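Local coordinates for protein vestitone reductase (Medicago sativa, PDB 2P4H) that catalyses the NADPH-dependent, stereospecific reduction of (3R)-vestitone to an isoflavanol, the penultimate step in the biosynthesis of the phytoalexin medicarpin in alfalfa, at residues Ala128-Gly133 against Asp137-Ser142; Ser145-Leu150 against Lys164-Lys169; Lys169-Phe174 against Val182-Leu187. All blocks are in the same frame, centred on the assembly; numbering follows the deposited sequence.

Interaction 1: residues Ala128-Gly133 against Asp137-Ser142; sequences AVSFNG and DVLDES
Leu139 reaches with one methyl, CD1, into the bend of the chain at Val129-Asn132, in the loop that follows strand 119-125 of the Rossmann-fold sheet of this extended-type short-chain reductase. The nearest atom there is a backbone one: Val129 O lies 3.4 Å from Leu139 CD1. On the side-chain side, Val129 CG2 meets the same methyl at 4.0 Å, the two side chains running past each other in opposite directions. Val129 CG1 stands anti to the carbonyl carbon (chi1 -58°), which leaves CG2 between the backbone N and the carbonyl carbon as the branch that does the touching. Ser130 adds its backbone, CA coming 4.0 Å from Leu139 CD1, and the side chain of Asn132 borders the leucine from further along the bend. No hydrogen bond joins the two segments, so the contact rests on the fit of the leucine.

Outside this first shell, Leu289 packs on both Val129 and Leu139, and Pro287 on Ser130 and Leu139. The backbone of Leu139 is held by Asp288 and Asn290, as strand 138-139 pairs in parallel with strand 288-289. Ser130 OG turns back to Gly126 O, and its side chain is about 10 Å from that of Tyr160, probably an NADP(+)-binding residue, as in related reductases. Beyond the strand, an Asx turn shapes the exit of the chain: Asp140 OD1 takes both donors of Ser142, with OG at 2.6 Å on its syn lone pair and the backbone N at 2.8 Å from above the carboxylate plane.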
loop_
_atom_site.group_PDB
_atom_site.type_symbol
_atom_site.label_atom_id
_atom_site.label_comp_id
_atom_site.label_asym_id
_atom_site.label_seq_id
_atom_site.Cartn_x
_atom_site.Cartn_y
_atom_site.Cartn_z
ATOM N N ALA A 128 -7.708 -2.464 7.790
ATOM C CA ALA A 128 -8.323 -3.788 7.833
ATOM C C ALA A 128 -8.044 -4.517 9.148
ATOM O O ALA A 128 -8.589 -5.601 9.390
ATOM C CB ALA A 128 -7.837 -4.635 6.653
ATOM N N VAL A 129 -7.202 -3.931 9.998
ATOM C CA VAL A 129 -6.872 -4.549 11.282
ATOM C C VAL A 129 -7.008 -3.628 12.493
ATOM O O VAL A 129 -7.198 -4.103 13.613
ATOM C CB VAL A 129 -5.411 -5.106 11.305
ATOM C CG1 VAL A 129 -5.214 -6.119 10.189
ATOM C CG2 VAL A 129 -4.402 -3.968 11.186
ATOM N N SER A 130 -6.919 -2.319 12.264
ATOM C CA SER A 130 -6.941 -1.337 13.349
ATOM C C SER A 130 -8.255 -0.996 14.046
ATOM O O SER A 130 -8.238 -0.396 15.121
ATOM C CB SER A 130 -6.286 -0.043 12.859
ATOM O OG SER A 130 -4.961 -0.291 12.411
ATOM N N PHE A 131 -9.384 -1.367 13.454
ATOM C CA PHE A 131 -10.677 -1.071 14.061
ATOM C C PHE A 131 -11.305 -2.338 14.628
ATOM O O PHE A 131 -12.423 -2.702 14.262
ATOM C CB PHE A 131 -11.622 -0.445 13.030
ATOM C CG PHE A 131 -11.139 0.867 12.474
ATOM C CD1 PHE A 131 -10.278 0.907 11.379
ATOM C CD2 PHE A 131 -11.549 2.069 13.047
ATOM C CE1 PHE A 131 -9.834 2.122 10.864
ATOM C CE2 PHE A 131 -11.110 3.288 12.542
ATOM C CZ PHE A 131 -10.251 3.317 11.448
ATOM N N ASN A 132 -10.581 -2.999 15.526
ATOM C CA ASN A 132 -11.045 -4.243 16.135
ATOM C C ASN A 132 -11.848 -4.072 17.424
ATOM O O ASN A 132 -12.262 -5.058 18.035
ATOM C CB ASN A 132 -9.853 -5.173 16.394
ATOM C CG ASN A 132 -8.709 -4.473 17.107
ATOM O OD1 ASN A 132 -8.024 -3.625 16.530
ATOM N ND2 ASN A 132 -8.500 -4.822 18.371
ATOM N N GLY A 133 -12.066 -2.827 17.836
ATOM C CA GLY A 133 -12.834 -2.575 19.042
ATOM C C GLY A 133 -12.061 -2.741 20.337
ATOM O O GLY A 133 -12.534 -2.346 21.403
ATOM N N ASP A 137 -2.212 -1.965 21.530
ATOM C CA ASP A 137 -1.240 -1.104 20.867
ATOM C C ASP A 137 -0.334 -1.845 19.887
ATOM O O ASP A 137 0.408 -1.218 19.138
ATOM C CB ASP A 137 -0.386 -0.361 21.898
ATOM C CG ASP A 137 0.455 -1.293 22.739
ATOM O OD1 ASP A 137 1.279 -0.794 23.536
ATOM O OD2 ASP A 137 0.292 -2.522 22.606
ATOM N N VAL A 138 -0.385 -3.174 19.901
ATOM C CA VAL A 138 0.417 -3.980 18.981
ATOM C C VAL A 138 -0.484 -5.049 18.374
ATOM O O VAL A 138 -1.129 -5.813 19.095
ATOM C CB VAL A 138 1.601 -4.678 19.690
ATOM C CG1 VAL A 138 2.428 -5.458 18.671
ATOM C CG2 VAL A 138 2.470 -3.651 20.394
ATOM N N LEU A 139 -0.527 -5.097 17.049
ATOM C CA LEU A 139 -1.359 -6.063 16.338
ATOM C C LEU A 139 -0.525 -6.962 15.438
ATOM O O LEU A 139 0.591 -6.609 15.056
ATOM C CB LEU A 139 -2.387 -5.331 15.469
ATOM C CG LEU A 139 -3.334 -4.349 16.162
ATOM C CD1 LEU A 139 -4.226 -3.678 15.129
ATOM C CD2 LEU A 139 -4.173 -5.088 17.191
ATOM N N ASP A 140 -1.057 -8.139 15.123
ATOM C CA ASP A 140 -0.372 -9.038 14.206
ATOM C C ASP A 140 -1.360 -9.552 13.158
ATOM O O ASP A 140 -2.489 -9.063 13.066
ATOM C CB ASP A 140 0.344 -10.197 14.933
ATOM C CG ASP A 140 -0.600 -11.138 15.649
ATOM O OD1 ASP A 140 -1.799 -11.169 15.322
ATOM O OD2 ASP A 140 -0.116 -11.871 16.541
ATOM N N GLU A 141 -0.936 -10.527 12.368
ATOM C CA GLU A 141 -1.770 -11.051 11.294
ATOM C C GLU A 141 -3.048 -11.786 11.708
ATOM O O GLU A 141 -3.852 -12.166 10.849
ATOM C CB GLU A 141 -0.917 -11.934 10.374
ATOM C CG GLU A 141 0.162 -11.172 9.588
ATOM C CD GLU A 141 1.415 -10.842 10.398
ATOM O OE1 GLU A 141 1.532 -11.272 11.568
ATOM O OE2 GLU A 141 2.299 -10.149 9.848
ATOM N N SER A 142 -3.244 -11.982 13.008
ATOM C CA SER A 142 -4.453 -12.655 13.483
ATOM C C SER A 142 -5.550 -11.639 13.793
ATOM O O SER A 142 -6.705 -12.007 14.015
ATOM C CB SER A 142 -4.162 -13.474 14.747
ATOM O OG SER A 142 -3.915 -12.633 15.862
#

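Interaction 2: residues Ser145-Leu150 against Lys164-Lys169; sequences SDVDLL and KTLAEK
The N-terminal turn of helix 147-153 packs against helix 158-177, the helix that carries Tyr160, probably an NADP(+)-binding residue as in relatives. Val147 is the apolar centre of the contact. Its CG2 touches Thr165 CG2 at 3.8 Å and Leu166 CD2 at 3.9 Å, bridging two successive residues of the longer helix; the valine passes alongside the threonine but meets the leucine at about a right angle. Just before the helix, Ser145 CB rests on Thr165 OG1 at 3.5 Å. That hydroxyl, placed beside the threonine's own backbone N (chi1 -57°), is bonded back to Ala161 O within its helix, while Ser145 OG bonds to Ser127 O and Phe131 N. A serine in place of Thr165 would probably open a gap beside Val147 CG2 and cost the valine one of its two apolar partners in this contact.

A water bridges the segments beside the exposed Lys169, donating to Ser145 O at 2.7 Å and accepting from Lys169 NZ at 2.9 Å; Lys169 also makes a cation-pi contact with Trp144. The short helix is N-capped by Asp146, whose OD1 receives Leu149 N at 2.9 Å from well above the carboxylate plane. Farther along this helix Leu150 packs on Trp158, Ala161 and Val162, whereas on helix 158-177 Leu166 and Ala167 reach helix 95-111, and Lys164 and Ala167 touch strand 119-125.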
loop_
_atom_site.group_PDB
_atom_site.type_symbol
_atom_site.label_atom_id
_atom_site.label_comp_id
_atom_site.label_asym_id
_atom_site.label_seq_id
_atom_site.Cartn_x
_atom_site.Cartn_y
_atom_site.Cartn_z
ATOM N N SER A 145 -10.299 -5.945 11.700
ATOM C CA SER A 145 -11.231 -4.890 12.068
ATOM C C SER A 145 -12.614 -5.534 12.154
ATOM O O SER A 145 -12.883 -6.541 11.492
ATOM C CB SER A 145 -11.235 -3.780 11.014
ATOM O OG SER A 145 -10.064 -2.992 11.107
ATOM N N ASP A 146 -13.480 -4.946 12.973
ATOM C CA ASP A 146 -14.842 -5.438 13.177
ATOM C C ASP A 146 -15.787 -4.639 12.280
ATOM O O ASP A 146 -16.083 -3.478 12.560
ATOM C CB ASP A 146 -15.230 -5.245 14.647
ATOM C CG ASP A 146 -16.542 -5.914 15.006
ATOM O OD1 ASP A 146 -17.496 -5.836 14.207
ATOM O OD2 ASP A 146 -16.618 -6.504 16.105
ATOM N N VAL A 147 -16.258 -5.260 11.201
ATOM C CA VAL A 147 -17.151 -4.587 10.262
ATOM C C VAL A 147 -18.473 -4.136 10.889
ATOM O O VAL A 147 -18.970 -3.051 10.584
ATOM C CB VAL A 147 -17.443 -5.488 9.038
ATOM C CG1 VAL A 147 -18.481 -4.836 8.136
ATOM C CG2 VAL A 147 -16.154 -5.729 8.262
ATOM N N ASP A 148 -19.044 -4.962 11.759
ATOM C CA ASP A 148 -20.301 -4.596 12.400
ATOM C C ASP A 148 -20.108 -3.367 13.279
ATOM O O ASP A 148 -20.953 -2.471 13.304
ATOM C CB ASP A 148 -20.840 -5.758 13.235
ATOM C CG ASP A 148 -21.128 -6.988 12.399
ATOM O OD1 ASP A 148 -21.709 -6.838 11.303
ATOM O OD2 ASP A 148 -20.778 -8.105 12.837
ATOM N N LEU A 149 -18.983 -3.319 13.987
ATOM C CA LEU A 149 -18.684 -2.189 14.857
ATOM C C LEU A 149 -18.450 -0.935 14.021
ATOM O O LEU A 149 -18.882 0.159 14.382
ATOM C CB LEU A 149 -17.440 -2.484 15.697
ATOM C CG LEU A 149 -17.123 -1.470 16.797
ATOM C CD1 LEU A 149 -18.254 -1.456 17.817
ATOM C CD2 LEU A 149 -15.808 -1.836 17.467
ATOM N N LEU A 150 -17.759 -1.096 12.899
ATOM C CA LEU A 150 -17.483 0.031 12.022
ATOM C C LEU A 150 -18.770 0.650 11.497
ATOM O O LEU A 150 -18.915 1.871 11.473
ATOM C CB LEU A 150 -16.608 -0.416 10.844
ATOM C CG LEU A 150 -15.116 -0.612 11.121
ATOM C CD1 LEU A 150 -14.480 -1.389 9.980
ATOM C CD2 LEU A 150 -14.451 0.749 11.288
ATOM N N LYS A 164 -11.810 -2.223 2.848
ATOM C CA LYS A 164 -10.549 -2.947 2.928
ATOM C C LYS A 164 -10.676 -4.278 3.661
ATOM O O LYS A 164 -10.099 -5.283 3.248
ATOM C CB LYS A 164 -9.491 -2.088 3.630
ATOM C CG LYS A 164 -9.246 -0.708 3.024
ATOM C CD LYS A 164 -8.570 -0.769 1.665
ATOM C CE LYS A 164 -9.561 -1.042 0.551
ATOM N NZ LYS A 164 -8.929 -0.911 -0.793
ATOM N N THR A 165 -11.428 -4.287 4.756
ATOM C CA THR A 165 -11.598 -5.504 5.537
ATOM C C THR A 165 -12.332 -6.580 4.738
ATOM O O THR A 165 -11.880 -7.724 4.660
ATOM C CB THR A 165 -12.370 -5.211 6.843
ATOM O OG1 THR A 165 -11.676 -4.198 7.585
ATOM C CG2 THR A 165 -12.475 -6.468 7.697
ATOM N N LEU A 166 -13.462 -6.210 4.145
ATOM C CA LEU A 166 -14.239 -7.163 3.360
ATOM C C LEU A 166 -13.459 -7.652 2.145
ATOM O O LEU A 166 -13.506 -8.834 1.805
ATOM C CB LEU A 166 -15.553 -6.527 2.901
ATOM C CG LEU A 166 -16.543 -6.172 4.012
ATOM C CD1 LEU A 166 -17.794 -5.560 3.399
ATOM C CD2 LEU A 166 -16.897 -7.419 4.806
ATOM N N ALA A 167 -12.741 -6.743 1.493
ATOM C CA ALA A 167 -11.972 -7.112 0.312
ATOM C C ALA A 167 -10.867 -8.110 0.631
ATOM O O ALA A 167 -10.722 -9.119 -0.056
ATOM C CB ALA A 167 -11.379 -5.875 -0.338
ATOM N N GLU A 168 -10.088 -7.841 1.675
ATOM C CA GLU A 168 -9.002 -8.753 2.010
ATOM C C GLU A 168 -9.526 -10.125 2.412
ATOM O O GLU A 168 -8.960 -11.150 2.027
ATOM C CB GLU A 168 -8.122 -8.200 3.136
ATOM C CG GLU A 168 -6.770 -8.918 3.183
ATOM C CD GLU A 168 -5.949 -8.632 4.425
ATOM O OE1 GLU A 168 -6.192 -7.610 5.100
ATOM O OE2 GLU A 168 -5.039 -9.436 4.710
ATOM N N LYS A 169 -10.608 -10.149 3.183
ATOM C CA LYS A 169 -11.183 -11.420 3.595
ATOM C C LYS A 169 -11.639 -12.211 2.375
ATOM O O LYS A 169 -11.425 -13.419 2.299
ATOM C CB LYS A 169 -12.367 -11.203 4.542
ATOM C CG LYS A 169 -11.963 -10.735 5.926
ATOM C CD LYS A 169 -13.142 -10.764 6.885
ATOM C CE LYS A 169 -12.705 -10.453 8.310
ATOM N NZ LYS A 169 -13.842 -10.584 9.266
HETATM O O HOH W 1 -13.645 -9.090 11.744
#

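Interaction 3: residues Lys169-Phe174 against Val182-Leu187; sequences KAVLEF and VVTLIL
Methyl-to-methyl packing carries most of this buried contact, with Val171 and Val182 meeting through their CG1 atoms at 3.6 Å. The two are matched in rotamer: each holds CG1 opposite its own backbone N (chi1 167° in Val171 and 172° in Val182), and in both this is the branch that faces the other residue. Leu172, one position on, comes at Thr184 by the end of its side chain, CD2 lying 3.7 Å and CG 4.0 Å from Thr184 CG2. These two side chains cross at about a right angle, the threonine methyl lying against both the branch point and one tip of the leucine. A longer approach, 4.3 Å between Val171 CG1 and Thr184 CG2, links the two pairs.

Helix 158-177 lies on the beta-alpha-beta crossover of the Rossmann fold between the neighbouring parallel strands 119-125 and 182-187, and the segment axes run nearly antiparallel at 161°, with a closest approach of 8.7 Å. Val182 and Thr184 face the helix; Val183 lies on the other side of the sheet, against Leu237 of helix 227-239.

Polar interactions concern the threonine's other branch. Thr184 OG1 is hydrogen-bonded to Glu168 OE2, one helical turn before Leu172, and the same carboxylate oxygen forms a salt bridge with Arg246. The side chains of Leu172 and Thr184 also touch Arg246 of strand 245-248.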
loop_
_atom_site.group_PDB
_atom_site.type_symbol
_atom_site.label_atom_id
_atom_site.label_comp_id
_atom_site.label_asym_id
_atom_site.label_seq_id
_atom_site.Cartn_x
_atom_site.Cartn_y
_atom_site.Cartn_z
ATOM N N LYS A 169 -10.608 -10.149 3.183
ATOM C CA LYS A 169 -11.183 -11.420 3.595
ATOM C C LYS A 169 -11.639 -12.211 2.375
ATOM O O LYS A 169 -11.425 -13.419 2.299
ATOM C CB LYS A 169 -12.367 -11.203 4.542
ATOM C CG LYS A 169 -11.963 -10.735 5.926
ATOM C CD LYS A 169 -13.142 -10.764 6.885
ATOM C CE LYS A 169 -12.705 -10.453 8.310
ATOM N NZ LYS A 169 -13.842 -10.584 9.266
ATOM N N ALA A 170 -12.255 -11.528 1.417
ATOM C CA ALA A 170 -12.739 -12.193 0.212
ATOM C C ALA A 170 -11.583 -12.786 -0.589
ATOM O O ALA A 170 -11.672 -13.907 -1.095
ATOM C CB ALA A 170 -13.530 -11.212 -0.644
ATOM N N VAL A 171 -10.495 -12.034 -0.697
ATOM C CA VAL A 171 -9.322 -12.491 -1.433
ATOM C C VAL A 171 -8.709 -13.738 -0.793
ATOM O O VAL A 171 -8.409 -14.719 -1.477
ATOM C CB VAL A 171 -8.257 -11.365 -1.510
ATOM C CG1 VAL A 171 -6.925 -11.921 -1.992
ATOM C CG2 VAL A 171 -8.737 -10.273 -2.457
ATOM N N LEU A 172 -8.525 -13.710 0.521
ATOM C CA LEU A 172 -7.943 -14.851 1.217
ATOM C C LEU A 172 -8.824 -16.092 1.077
ATOM O O LEU A 172 -8.330 -17.190 0.814
ATOM C CB LEU A 172 -7.738 -14.509 2.694
ATOM C CG LEU A 172 -6.658 -13.459 2.974
ATOM C CD1 LEU A 172 -6.821 -12.918 4.382
ATOM C CD2 LEU A 172 -5.277 -14.080 2.785
ATOM N N GLU A 173 -10.131 -15.916 1.245
ATOM C CA GLU A 173 -11.054 -17.038 1.142
ATOM C C GLU A 173 -11.090 -17.626 -0.262
ATOM O O GLU A 173 -11.009 -18.844 -0.431
ATOM C CB GLU A 173 -12.459 -16.606 1.546
ATOM C CG GLU A 173 -13.472 -17.741 1.547
ATOM C CD GLU A 173 -13.063 -18.883 2.461
ATOM O OE1 GLU A 173 -12.825 -18.632 3.661
ATOM O OE2 GLU A 173 -12.982 -20.034 1.981
ATOM N N PHE A 174 -11.212 -16.767 -1.267
ATOM C CA PHE A 174 -11.259 -17.235 -2.647
ATOM C C PHE A 174 -9.966 -17.951 -3.010
ATOM O O PHE A 174 -9.987 -19.009 -3.635
ATOM C CB PHE A 174 -11.483 -16.069 -3.609
ATOM C CG PHE A 174 -11.710 -16.500 -5.030
ATOM C CD1 PHE A 174 -12.991 -16.783 -5.487
ATOM C CD2 PHE A 174 -10.635 -16.655 -5.902
ATOM C CE1 PHE A 174 -13.203 -17.217 -6.797
ATOM C CE2 PHE A 174 -10.832 -17.087 -7.212
ATOM C CZ PHE A 174 -12.120 -17.369 -7.661
ATOM N N VAL A 182 -1.976 -17.023 -2.720
ATOM C CA VAL A 182 -2.225 -15.631 -2.387
ATOM C C VAL A 182 -1.482 -15.129 -1.163
ATOM O O VAL A 182 -1.388 -15.813 -0.146
ATOM C CB VAL A 182 -3.736 -15.390 -2.135
ATOM C CG1 VAL A 182 -3.970 -13.975 -1.603
ATOM C CG2 VAL A 182 -4.518 -15.613 -3.417
ATOM N N VAL A 183 -0.942 -13.925 -1.292
ATOM C CA VAL A 183 -0.280 -13.249 -0.190
ATOM C C VAL A 183 -0.954 -11.888 -0.117
ATOM O O VAL A 183 -1.254 -11.282 -1.150
ATOM C CB VAL A 183 1.234 -13.025 -0.437
ATOM C CG1 VAL A 183 1.755 -11.908 0.466
ATOM C CG2 VAL A 183 1.995 -14.304 -0.158
ATOM N N THR A 184 -1.233 -11.427 1.096
ATOM C CA THR A 184 -1.812 -10.105 1.267
ATOM C C THR A 184 -0.824 -9.325 2.118
ATOM O O THR A 184 -0.227 -9.868 3.053
ATOM C CB THR A 184 -3.199 -10.134 1.961
ATOM O OG1 THR A 184 -3.075 -10.671 3.282
ATOM C CG2 THR A 184 -4.177 -10.967 1.153
ATOM N N LEU A 185 -0.621 -8.062 1.770
ATOM C CA LEU A 185 0.296 -7.213 2.515
ATOM C C LEU A 185 -0.500 -6.139 3.234
ATOM O O LEU A 185 -1.185 -5.330 2.603
ATOM C CB LEU A 185 1.318 -6.568 1.574
ATOM C CG LEU A 185 2.447 -7.472 1.065
ATOM C CD1 LEU A 185 3.169 -6.801 -0.091
ATOM C CD2 LEU A 185 3.419 -7.771 2.200
ATOM N N ILE A 186 -0.426 -6.150 4.558
ATOM C CA ILE A 186 -1.142 -5.172 5.366
ATOM C C ILE A 186 -0.226 -3.956 5.457
ATOM O O ILE A 186 0.776 -3.962 6.176
ATOM C CB ILE A 186 -1.444 -5.757 6.756
ATOM C CG1 ILE A 186 -2.214 -7.079 6.601
ATOM C CG2 ILE A 186 -2.258 -4.761 7.575
ATOM C CD1 ILE A 186 -2.325 -7.899 7.884
ATOM N N LEU A 187 -0.583 -2.910 4.717
ATOM C CA LEU A 187 0.234 -1.706 4.634
ATOM C C LEU A 187 -0.244 -0.519 5.452
ATOM O O LEU A 187 -1.422 -0.172 5.445
ATOM C CB LEU A 187 0.362 -1.290 3.165
ATOM C CG LEU A 187 0.921 -2.364 2.227
ATOM C CD1 LEU A 187 0.806 -1.904 0.781
ATOM C CD2 LEU A 187 2.368 -2.651 2.580
#

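How the interactions relate
The three contacts follow one another along the chain without nesting. Interactions 1 and 2 have centres 11 Å apart and are joined by probable backbone hydrogen bonds from Ser145 N to Ala128 O and from Asp146 N to Phe131 O. Interactions 2 and 3, 12 Å apart, share Lys169 and use successive parts of helix 158-177. Interactions 1 and 3 are 15 Å apart, touching where Val129 CG1 approaches Ile186 CD1. All lie on one continuous piece of chain that leaves strand 119-125, passes through helix 158-177, which carries the probable cofactor residue Tyr160, and returns as the neighbouring strand 182-187; together they hold this crossover together.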